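Local atomic coordinates of Thiol:disulfide interchange protein DsbL (Escherichia coli, PDB entry 3C7M), a protein that introduces disulfide bonds into other proteins in the periplasm, working with its partner DsbI to form an essential disulfide in the arylsulfate sulfotransferase AssT. Residues V24-C29 against H57-E63; C29-Y35 against V163-V167; S69-A73 against A96-Y100. All blocks are in the same frame, centred on the assembly; numbering follows the deposited sequence.

Contact 1: residues V24-C29 against H57-E63; sequences VFSYAC and HLETKGE. With CD (cadmium ion), chain C.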
loop_
_atom_site.group_PDB
_atom_site.type_symbol
_atom_site.label_atom_id
_atom_site.label_comp_id
_atom_site.label_asym_id
_atom_site.label_seq_id
_atom_site.Cartn_x
_atom_site.Cartn_y
_atom_site.Cartn_z
ATOM N N VAL A 24 -2.824 -4.004 1.673
ATOM C CA VAL A 24 -3.848 -2.974 1.808
ATOM C C VAL A 24 -3.433 -2.061 2.954
ATOM O O VAL A 24 -3.140 -2.525 4.057
ATOM C CB VAL A 24 -5.254 -3.561 2.049
ATOM C CG1 VAL A 24 -6.292 -2.435 2.071
ATOM C CG2 VAL A 24 -5.591 -4.580 0.956
ATOM N N PHE A 25 -3.372 -0.760 2.693
ATOM C CA PHE A 25 -2.922 0.175 3.723
ATOM C C PHE A 25 -3.620 1.513 3.584
ATOM O O PHE A 25 -4.297 1.770 2.589
ATOM C CB PHE A 25 -1.395 0.353 3.675
ATOM C CG PHE A 25 -0.924 1.271 2.578
ATOM C CD1 PHE A 25 -1.047 0.905 1.229
ATOM C CD2 PHE A 25 -0.388 2.516 2.888
ATOM C CE1 PHE A 25 -0.629 1.769 0.212
ATOM C CE2 PHE A 25 0.029 3.375 1.872
ATOM C CZ PHE A 25 -0.090 2.995 0.540
ATOM N N SER A 26 -3.458 2.346 4.608
ATOM C CA SER A 26 -3.922 3.737 4.569
ATOM C C SER A 26 -2.852 4.636 5.146
ATOM O O SER A 26 -2.228 4.292 6.150
ATOM C CB SER A 26 -5.194 3.903 5.402
ATOM O OG SER A 26 -5.467 5.278 5.646
ATOM N N TYR A 27 -2.651 5.799 4.531
ATOM C CA TYR A 27 -1.713 6.783 5.062
ATOM C C TYR A 27 -2.057 7.148 6.520
ATOM O O TYR A 27 -1.173 7.514 7.305
ATOM C CB TYR A 27 -1.708 8.046 4.183
ATOM C CG TYR A 27 -2.902 8.945 4.429
ATOM C CD1 TYR A 27 -4.140 8.672 3.848
ATOM C CD2 TYR A 27 -2.795 10.053 5.267
ATOM C CE1 TYR A 27 -5.246 9.481 4.098
ATOM C CE2 TYR A 27 -3.886 10.868 5.513
ATOM C CZ TYR A 27 -5.101 10.581 4.933
ATOM O OH TYR A 27 -6.170 11.402 5.180
ATOM N N ALA A 28 -3.340 7.047 6.873
ATOM C CA ALA A 28 -3.833 7.516 8.176
ATOM C C ALA A 28 -3.801 6.440 9.262
ATOM O O ALA A 28 -4.252 6.669 10.391
ATOM C CB ALA A 28 -5.228 8.087 8.027
ATOM N N CYS A 29 -3.257 5.276 8.931
ATOM C CA CYS A 29 -3.263 4.162 9.870
ATOM C C CYS A 29 -1.919 4.044 10.581
ATOM O O CYS A 29 -0.889 3.849 9.936
ATOM C CB CYS A 29 -3.600 2.858 9.158
ATOM S SG CYS A 29 -3.374 1.422 10.236
ATOM N N HIS A 57 -4.128 1.005 -1.815
ATOM C CA HIS A 57 -4.517 2.019 -0.844
ATOM C C HIS A 57 -6.014 1.979 -0.572
ATOM O O HIS A 57 -6.813 1.735 -1.484
ATOM C CB HIS A 57 -4.066 3.424 -1.268
ATOM C CG HIS A 57 -4.128 4.419 -0.149
ATOM N ND1 HIS A 57 -5.099 5.394 -0.073
ATOM C CD2 HIS A 57 -3.371 4.550 0.967
ATOM C CE1 HIS A 57 -4.930 6.091 1.040
ATOM N NE2 HIS A 57 -3.884 5.604 1.684
ATOM N N LEU A 58 -6.371 2.191 0.694
ATOM C CA LEU A 58 -7.766 2.219 1.135
ATOM C C LEU A 58 -8.258 3.658 1.139
ATOM O O LEU A 58 -7.892 4.439 2.022
ATOM C CB LEU A 58 -7.874 1.603 2.528
ATOM C CG LEU A 58 -9.249 1.612 3.198
ATOM C CD1 LEU A 58 -10.224 0.690 2.487
ATOM C CD2 LEU A 58 -9.083 1.220 4.650
ATOM N N GLU A 59 -9.092 4.004 0.159
ATOM C CA GLU A 59 -9.479 5.409 -0.051
ATOM C C GLU A 59 -10.508 5.949 0.950
ATOM O O GLU A 59 -10.744 7.159 1.009
ATOM C CB GLU A 59 -9.959 5.644 -1.491
ATOM C CG GLU A 59 -11.288 5.001 -1.817
ATOM C CD GLU A 59 -11.924 5.592 -3.056
ATOM O OE1 GLU A 59 -12.201 6.810 -3.071
ATOM O OE2 GLU A 59 -12.151 4.840 -4.012
ATOM N N THR A 60 -11.114 5.063 1.733
ATOM C CA THR A 60 -12.227 5.453 2.608
ATOM C C THR A 60 -11.795 5.919 3.997
ATOM O O THR A 60 -12.617 6.423 4.772
ATOM C CB THR A 60 -13.249 4.311 2.742
ATOM O OG1 THR A 60 -12.557 3.120 3.112
ATOM C CG2 THR A 60 -13.960 4.074 1.424
ATOM N N LYS A 61 -10.517 5.759 4.318
ATOM C CA LYS A 61 -10.011 6.150 5.628
ATOM C C LYS A 61 -9.372 7.533 5.589
ATOM O O LYS A 61 -8.645 7.867 4.650
ATOM C CB LYS A 61 -9.011 5.107 6.144
ATOM C CG LYS A 61 -8.629 5.297 7.604
ATOM C CD LYS A 61 -7.577 4.296 8.073
ATOM C CE LYS A 61 -8.177 2.943 8.431
ATOM N NZ LYS A 61 -9.078 3.024 9.621
ATOM N N GLY A 62 -9.644 8.337 6.614
ATOM C CA GLY A 62 -9.078 9.669 6.704
ATOM C C GLY A 62 -9.758 10.674 5.800
ATOM O O GLY A 62 -10.530 10.314 4.900
ATOM N N GLU A 63 -9.474 11.947 6.039
ATOM C CA GLU A 63 -10.118 13.013 5.286
ATOM C C GLU A 63 -9.626 13.104 3.839
ATOM O O GLU A 63 -10.336 13.618 2.973
ATOM C CB GLU A 63 -9.987 14.346 6.025
ATOM C CG GLU A 63 -10.905 14.409 7.236
ATOM C CD GLU A 63 -10.471 15.403 8.296
ATOM O OE1 GLU A 63 -9.257 15.515 8.586
ATOM O OE2 GLU A 63 -11.360 16.056 8.880
HETATM CD CD CD C . -10.034 16.244 11.051
HETATM O O HOH W 1 -6.736 6.378 3.567
HETATM O O HOH W 2 -9.497 16.865 13.453
#

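Contact 2: residues C29-Y35 against V163-V167; sequences CPFCYKY and VPAYV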
loop_
_atom_site.group_PDB
_atom_site.type_symbol
_atom_site.label_atom_id
_atom_site.label_comp_id
_atom_site.label_asym_id
_atom_site.label_seq_id
_atom_site.Cartn_x
_atom_site.Cartn_y
_atom_site.Cartn_z
ATOM N N CYS A 29 -3.257 5.276 8.931
ATOM C CA CYS A 29 -3.263 4.162 9.870
ATOM C C CYS A 29 -1.919 4.044 10.581
ATOM O O CYS A 29 -0.889 3.849 9.936
ATOM C CB CYS A 29 -3.600 2.858 9.158
ATOM S SG CYS A 29 -3.374 1.422 10.236
ATOM N N PRO A 30 -1.923 4.160 11.925
ATOM C CA PRO A 30 -0.649 4.131 12.651
ATOM C C PRO A 30 0.113 2.800 12.542
ATOM O O PRO A 30 1.349 2.807 12.475
ATOM C CB PRO A 30 -1.058 4.413 14.099
ATOM C CG PRO A 30 -2.477 3.998 14.182
ATOM C CD PRO A 30 -3.073 4.320 12.835
ATOM N N PHE A 31 -0.613 1.683 12.527
ATOM C CA PHE A 31 0.013 0.372 12.373
ATOM C C PHE A 31 0.608 0.165 10.975
ATOM O O PHE A 31 1.655 -0.467 10.836
ATOM C CB PHE A 31 -0.952 -0.756 12.753
ATOM C CG PHE A 31 -0.967 -1.070 14.230
ATOM C CD1 PHE A 31 -0.066 -1.987 14.766
ATOM C CD2 PHE A 31 -1.879 -0.453 15.081
ATOM C CE1 PHE A 31 -0.072 -2.283 16.131
ATOM C CE2 PHE A 31 -1.895 -0.741 16.445
ATOM C CZ PHE A 31 -0.988 -1.658 16.969
ATOM N N CYS A 32 -0.033 0.724 9.948
ATOM C CA CYS A 32 0.546 0.702 8.603
ATOM C C CYS A 32 1.923 1.362 8.597
ATOM O O CYS A 32 2.860 0.841 8.012
ATOM C CB CYS A 32 -0.366 1.380 7.582
ATOM S SG CYS A 32 -1.841 0.424 7.195
ATOM N N TYR A 33 2.038 2.502 9.279
ATOM C CA TYR A 33 3.310 3.209 9.401
ATOM C C TYR A 33 4.327 2.337 10.145
ATOM O O TYR A 33 5.458 2.170 9.687
ATOM C CB TYR A 33 3.077 4.537 10.131
ATOM C CG TYR A 33 4.236 5.514 10.174
ATOM C CD1 TYR A 33 5.356 5.379 9.338
ATOM C CD2 TYR A 33 4.186 6.614 11.029
ATOM C CE1 TYR A 33 6.404 6.315 9.377
ATOM C CE2 TYR A 33 5.220 7.551 11.073
ATOM C CZ TYR A 33 6.321 7.400 10.252
ATOM O OH TYR A 33 7.336 8.333 10.299
ATOM N N LYS A 34 3.901 1.772 11.273
ATOM C CA LYS A 34 4.760 0.922 12.105
ATOM C C LYS A 34 5.304 -0.283 11.344
ATOM O O LYS A 34 6.516 -0.527 11.338
ATOM C CB LYS A 34 4.004 0.470 13.353
ATOM C CG LYS A 34 3.828 1.569 14.389
ATOM N N TYR A 35 4.415 -1.017 10.679
ATOM C CA TYR A 35 4.839 -2.185 9.894
ATOM C C TYR A 35 5.665 -1.812 8.652
ATOM O O TYR A 35 6.554 -2.567 8.247
ATOM C CB TYR A 35 3.653 -3.111 9.571
ATOM C CG TYR A 35 3.152 -3.914 10.774
ATOM C CD1 TYR A 35 2.263 -3.354 11.689
ATOM C CD2 TYR A 35 3.572 -5.232 10.998
ATOM C CE1 TYR A 35 1.800 -4.076 12.795
ATOM C CE2 TYR A 35 3.113 -5.965 12.105
ATOM C CZ TYR A 35 2.227 -5.376 13.000
ATOM O OH TYR A 35 1.755 -6.069 14.105
ATOM N N VAL A 163 -6.450 -2.632 8.721
ATOM C CA VAL A 163 -5.225 -2.440 7.956
ATOM C C VAL A 163 -4.040 -2.322 8.921
ATOM O O VAL A 163 -4.212 -1.880 10.060
ATOM C CB VAL A 163 -5.308 -1.218 6.994
ATOM C CG1 VAL A 163 -6.231 -1.522 5.820
ATOM C CG2 VAL A 163 -5.758 0.044 7.731
ATOM N N PRO A 164 -2.835 -2.722 8.483
ATOM C CA PRO A 164 -2.509 -3.268 7.170
ATOM C C PRO A 164 -3.088 -4.659 6.953
ATOM O O PRO A 164 -3.310 -5.404 7.918
ATOM C CB PRO A 164 -0.981 -3.342 7.187
ATOM C CG PRO A 164 -0.628 -3.450 8.635
ATOM C CD PRO A 164 -1.649 -2.633 9.354
ATOM N N ALA A 165 -3.325 -4.989 5.689
ATOM C CA ALA A 165 -3.813 -6.310 5.317
ATOM C C ALA A 165 -2.889 -6.863 4.231
ATOM O O ALA A 165 -2.922 -6.423 3.071
ATOM C CB ALA A 165 -5.260 -6.225 4.843
ATOM N N TYR A 166 -2.044 -7.815 4.625
ATOM C CA TYR A 166 -1.138 -8.477 3.688
ATOM C C TYR A 166 -1.806 -9.720 3.134
ATOM O O TYR A 166 -2.181 -10.621 3.892
ATOM C CB TYR A 166 0.172 -8.860 4.364
ATOM C CG TYR A 166 0.982 -7.696 4.884
ATOM C CD1 TYR A 166 0.795 -7.222 6.181
ATOM C CD2 TYR A 166 1.972 -7.096 4.096
ATOM C CE1 TYR A 166 1.561 -6.166 6.683
ATOM C CE2 TYR A 166 2.747 -6.040 4.596
ATOM C CZ TYR A 166 2.532 -5.586 5.891
ATOM O OH TYR A 166 3.268 -4.538 6.412
ATOM N N VAL A 167 -1.953 -9.746 1.815
ATOM C CA VAL A 167 -2.676 -10.802 1.112
ATOM C C VAL A 167 -1.762 -11.492 0.098
ATOM O O VAL A 167 -1.100 -10.837 -0.706
ATOM C CB VAL A 167 -3.920 -10.227 0.385
ATOM C CG1 VAL A 167 -4.668 -11.333 -0.362
ATOM C CG2 VAL A 167 -4.863 -9.528 1.378
HETATM O O HOH W 3 1.958 -1.807 6.760
#

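Contact 3: residues S69-A73 against A96-Y100; sequences SEVFA and AKFAY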
loop_
_atom_site.group_PDB
_atom_site.type_symbol
_atom_site.label_atom_id
_atom_site.label_comp_id
_atom_site.label_asym_id
_atom_site.label_seq_id
_atom_site.Cartn_x
_atom_site.Cartn_y
_atom_site.Cartn_z
ATOM N N SER A 69 -4.851 8.093 -2.486
ATOM C CA SER A 69 -4.947 7.054 -3.513
ATOM C C SER A 69 -4.496 7.558 -4.887
ATOM O O SER A 69 -3.747 6.874 -5.583
ATOM C CB SER A 69 -6.364 6.485 -3.593
ATOM O OG SER A 69 -6.622 5.656 -2.472
ATOM N N GLU A 70 -4.939 8.756 -5.266
ATOM C CA GLU A 70 -4.540 9.344 -6.550
ATOM C C GLU A 70 -3.034 9.535 -6.637
ATOM O O GLU A 70 -2.405 9.149 -7.627
ATOM C CB GLU A 70 -5.235 10.681 -6.770
ATOM C CG GLU A 70 -6.747 10.564 -6.911
ATOM C CD GLU A 70 -7.426 11.914 -7.069
ATOM O OE1 GLU A 70 -6.916 12.920 -6.520
ATOM O OE2 GLU A 70 -8.478 11.967 -7.745
ATOM N N VAL A 71 -2.452 10.117 -5.593
ATOM C CA VAL A 71 -1.011 10.368 -5.594
ATOM C C VAL A 71 -0.258 9.040 -5.689
ATOM O O VAL A 71 0.639 8.884 -6.516
ATOM C CB VAL A 71 -0.582 11.189 -4.355
ATOM C CG1 VAL A 71 0.930 11.223 -4.218
ATOM C CG2 VAL A 71 -1.149 12.617 -4.437
ATOM N N PHE A 72 -0.646 8.071 -4.862
ATOM C CA PHE A 72 0.039 6.779 -4.861
ATOM C C PHE A 72 -0.123 6.023 -6.176
ATOM O O PHE A 72 0.839 5.424 -6.648
ATOM C CB PHE A 72 -0.417 5.897 -3.698
ATOM C CG PHE A 72 -0.107 6.455 -2.326
ATOM C CD1 PHE A 72 1.040 7.223 -2.085
ATOM C CD2 PHE A 72 -0.951 6.161 -1.261
ATOM C CE1 PHE A 72 1.308 7.721 -0.807
ATOM C CE2 PHE A 72 -0.685 6.647 0.022
ATOM C CZ PHE A 72 0.446 7.416 0.253
ATOM N N ALA A 73 -1.324 6.057 -6.764
ATOM C CA ALA A 73 -1.562 5.381 -8.045
ATOM C C ALA A 73 -0.689 5.985 -9.137
ATOM O O ALA A 73 -0.096 5.266 -9.950
ATOM C CB ALA A 73 -3.039 5.443 -8.441
ATOM N N ALA A 96 6.728 9.757 -1.315
ATOM C CA ALA A 96 5.426 10.313 -0.968
ATOM C C ALA A 96 4.803 9.595 0.226
ATOM O O ALA A 96 4.261 10.240 1.131
ATOM C CB ALA A 96 4.479 10.276 -2.160
ATOM N N LYS A 97 4.888 8.262 0.232
ATOM C CA LYS A 97 4.283 7.465 1.297
ATOM C C LYS A 97 4.854 7.841 2.658
ATOM O O LYS A 97 4.112 8.087 3.605
ATOM C CB LYS A 97 4.469 5.973 1.026
ATOM C CG LYS A 97 3.879 5.072 2.112
ATOM C CD LYS A 97 4.067 3.576 1.813
ATOM C CE LYS A 97 5.510 3.222 1.505
ATOM N NZ LYS A 97 5.786 1.748 1.655
ATOM N N PHE A 98 6.176 7.930 2.747
ATOM C CA PHE A 98 6.764 8.279 4.031
ATOM C C PHE A 98 6.566 9.735 4.415
ATOM O O PHE A 98 6.488 10.048 5.613
ATOM C CB PHE A 98 8.211 7.813 4.133
ATOM C CG PHE A 98 8.320 6.349 4.417
ATOM C CD1 PHE A 98 8.038 5.856 5.691
ATOM C CD2 PHE A 98 8.647 5.457 3.408
ATOM C CE1 PHE A 98 8.105 4.498 5.953
ATOM C CE2 PHE A 98 8.731 4.097 3.669
ATOM C CZ PHE A 98 8.467 3.622 4.945
ATOM N N ALA A 99 6.442 10.609 3.416
ATOM C CA ALA A 99 6.128 12.010 3.686
ATOM C C ALA A 99 4.747 12.128 4.329
ATOM O O ALA A 99 4.567 12.896 5.282
ATOM C CB ALA A 99 6.200 12.835 2.416
ATOM N N TYR A 100 3.775 11.373 3.813
ATOM C CA TYR A 100 2.436 11.389 4.402
ATOM C C TYR A 100 2.410 10.774 5.787
ATOM O O TYR A 100 1.760 11.302 6.679
ATOM C CB TYR A 100 1.404 10.701 3.498
ATOM C CG TYR A 100 1.025 11.541 2.304
ATOM C CD1 TYR A 100 0.585 12.855 2.460
ATOM C CD2 TYR A 100 1.097 11.020 1.018
ATOM C CE1 TYR A 100 0.234 13.635 1.353
ATOM C CE2 TYR A 100 0.752 11.782 -0.086
ATOM C CZ TYR A 100 0.316 13.091 0.085
ATOM O OH TYR A 100 -0.023 13.842 -1.024
#

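Contact 1: residues V24-C29 against H57-E63
In the thioredoxin fold of DsbL, Phe-25 and His-57 form the last parallel bridge between strands 20-25 and 52-57, just before the chain enters the turn 26-29 that ends at the redox-active Cys-29. The bridge is closed by Leu-58 N, which donates to Phe-25 O at 2.8 Å. Beyond it the imidazole takes over from the backbone. With CG anti to the backbone N (chi1 -165°), the ring of His-57 is directed at this turn, and its NE2 accepts the N-H of Tyr-27 in the ring plane at 3.1 Å. ND1 is hydrogen-bonded to Ser-69 OG, so both ring nitrogens are engaged and the ring's rotation is fixed. The same imidazole sets its CD2 edge over one face of Phe-25, a T-shaped pair with planes at 74°. Tyr-27 brings its own edge to the imidazole, Tyr-27 CD1 lying 3.8 Å from His-57 NE2, while Tyr-27 OH is hydrogen-bonded to Tyr-64 N. Ser-26 OG accepts from Ala-28 N, making an ST turn, and an aliphatic chain runs alongside, Lys-61 CD 3.4 Å from Ser-26 OG. Farther out, in the conformer described, both carboxylate oxygens of Glu-63 bind a cadmium ion shared with Asp-113. Between turn 26-29 and the type I turn 58-61 one water accepts from Ser-26 OG and donates to Leu-58 O and Lys-61 O, each at 2.7 Å.

Contact 2: residues C29-Y35 against V163-V167
Cys-32 SG lies against the start of Pro-164, 3.5 Å from Pro-164 N and 3.7 Å from Pro-164 CD, and it also touches Val-163 CB. Its sulfur stands anti to the carbonyl carbon (chi1 -72°), a setting that turns it off the side of the helix onto the proline. Cys-29 SG meets Val-163 as well, but at other atoms: it is 3.4 Å from Val-163 O and touches the CG2 branch of Val-163 at 3.7 Å. Of the two sulfurs, that of Cys-32 packs more closely on Pro-164. They are not joined by a disulfide, as expected for the reduced protein; Cys-29 is the N-cap residue of helix 30-38, and Cys-29 SG accepts the N-H of Cys-32 at 3.4 Å from Cys-32 N in a fairly straight bond of 159°.

This is the redox centre of a thioredoxin-fold oxidase, a CxxC motif at a helix start facing the cis-proline loop. The peptide bond between Val-163 and Pro-164 is cis, and the chain then enters strand 165-168. In thioredoxin-like proteins this loop commonly helps to bind the substrate polypeptide, a role it probably shares here.

One helical turn on from Phe-31, whose CB rests on Pro-164 CD at 3.9 Å, the ring of Tyr-35 approaches Pro-164 CG obliquely through CD1. Tyr-166 comes to Tyr-35 from the strand, its ring reaching toward the helix and ending with Tyr-166 OH 3.5 Å from Tyr-35 CB. That hydroxyl is hydrogen-bonded to Thr-40, and it also shares a water with Cys-32 O, the water donating to the carbonyl oxygen at 3.1 Å.

Contact 3: residues S69-A73 against A96-Y100
Segments 69-73 and 96-100 are single turns of two helices that run roughly antiparallel, with 151° between their directions and axes 11.0 Å apart at closest approach. The backbones come nearest at Phe-72 and Lys-97, whose CA atoms are 7.5 Å apart. Such spacing is bridged by large side chains, chiefly the rings of Phe-72 and Tyr-100.

Phe-72 has CG anti to its carbonyl carbon (chi1 -63°), and this carries the far end of the ring across to the backbone of the other helix. There CE1 lies 3.7 Å from Lys-97 CA, and the carbonyl carbon of Ala-96 sits at the ring edge. Tyr-100 reaches back, so that the two aromatic side chains pass in opposite senses. They touch where Phe-72 CZ meets Tyr-100 CD2 at 3.7 Å. The ring planes are steeply inclined, at 78°, but the approach is oblique.

Val-71 meets Tyr-100 with both branches. CG1 faces the edge of the tyrosine ring near CE2 and also touches Ala-96 CB at 4.2 Å; CG2 lies 3.8 Å from Tyr-100 OH. That hydroxyl is nevertheless satisfied, by a hydrogen bond to Phe-120 O. Lys-97 contributes only the base of its chain, CB packing on Phe-72 CE1, while its end leads away from helix 65-81.

Both helices belong to the helical segment that lies in sequence between strands 52-57 and 165-168, as in DsbA, where a helical domain is inserted in the thioredoxin fold. Helix 117-128 adds Phe-120, stacked on Tyr-100, and Phe-135 of helix 132-139 touches Val-71. On the side toward the sheet, Phe-72 meets the rings of Phe-25 in strand 20-25 and His-57 in strand 52-57.

Contact 1 touches both of the others, its centre about 10 Å from each of theirs, whereas the centres of contacts 2 and 3 are about 15 Å apart. Cys-29 belongs to both contacts 1 and 2, and strands 20-25 and 165-168 are neighbours in the sheet, with Val-24 N 2.8 Å from Ala-165 O. The second cysteine packs back on contact 1, Cys-32 SG lying 3.5 Å from Phe-25 CB. The bond from His-57 ND1 to Ser-69 OG, 2.9 Å, ties contact 1 to helix 65-81 of contact 3, and Phe-25 CZ is 3.7 Å from Phe-72 CE2. Cys-32, Phe-25 and Phe-72 thus touch in succession, from the reduced CxxC into the helices.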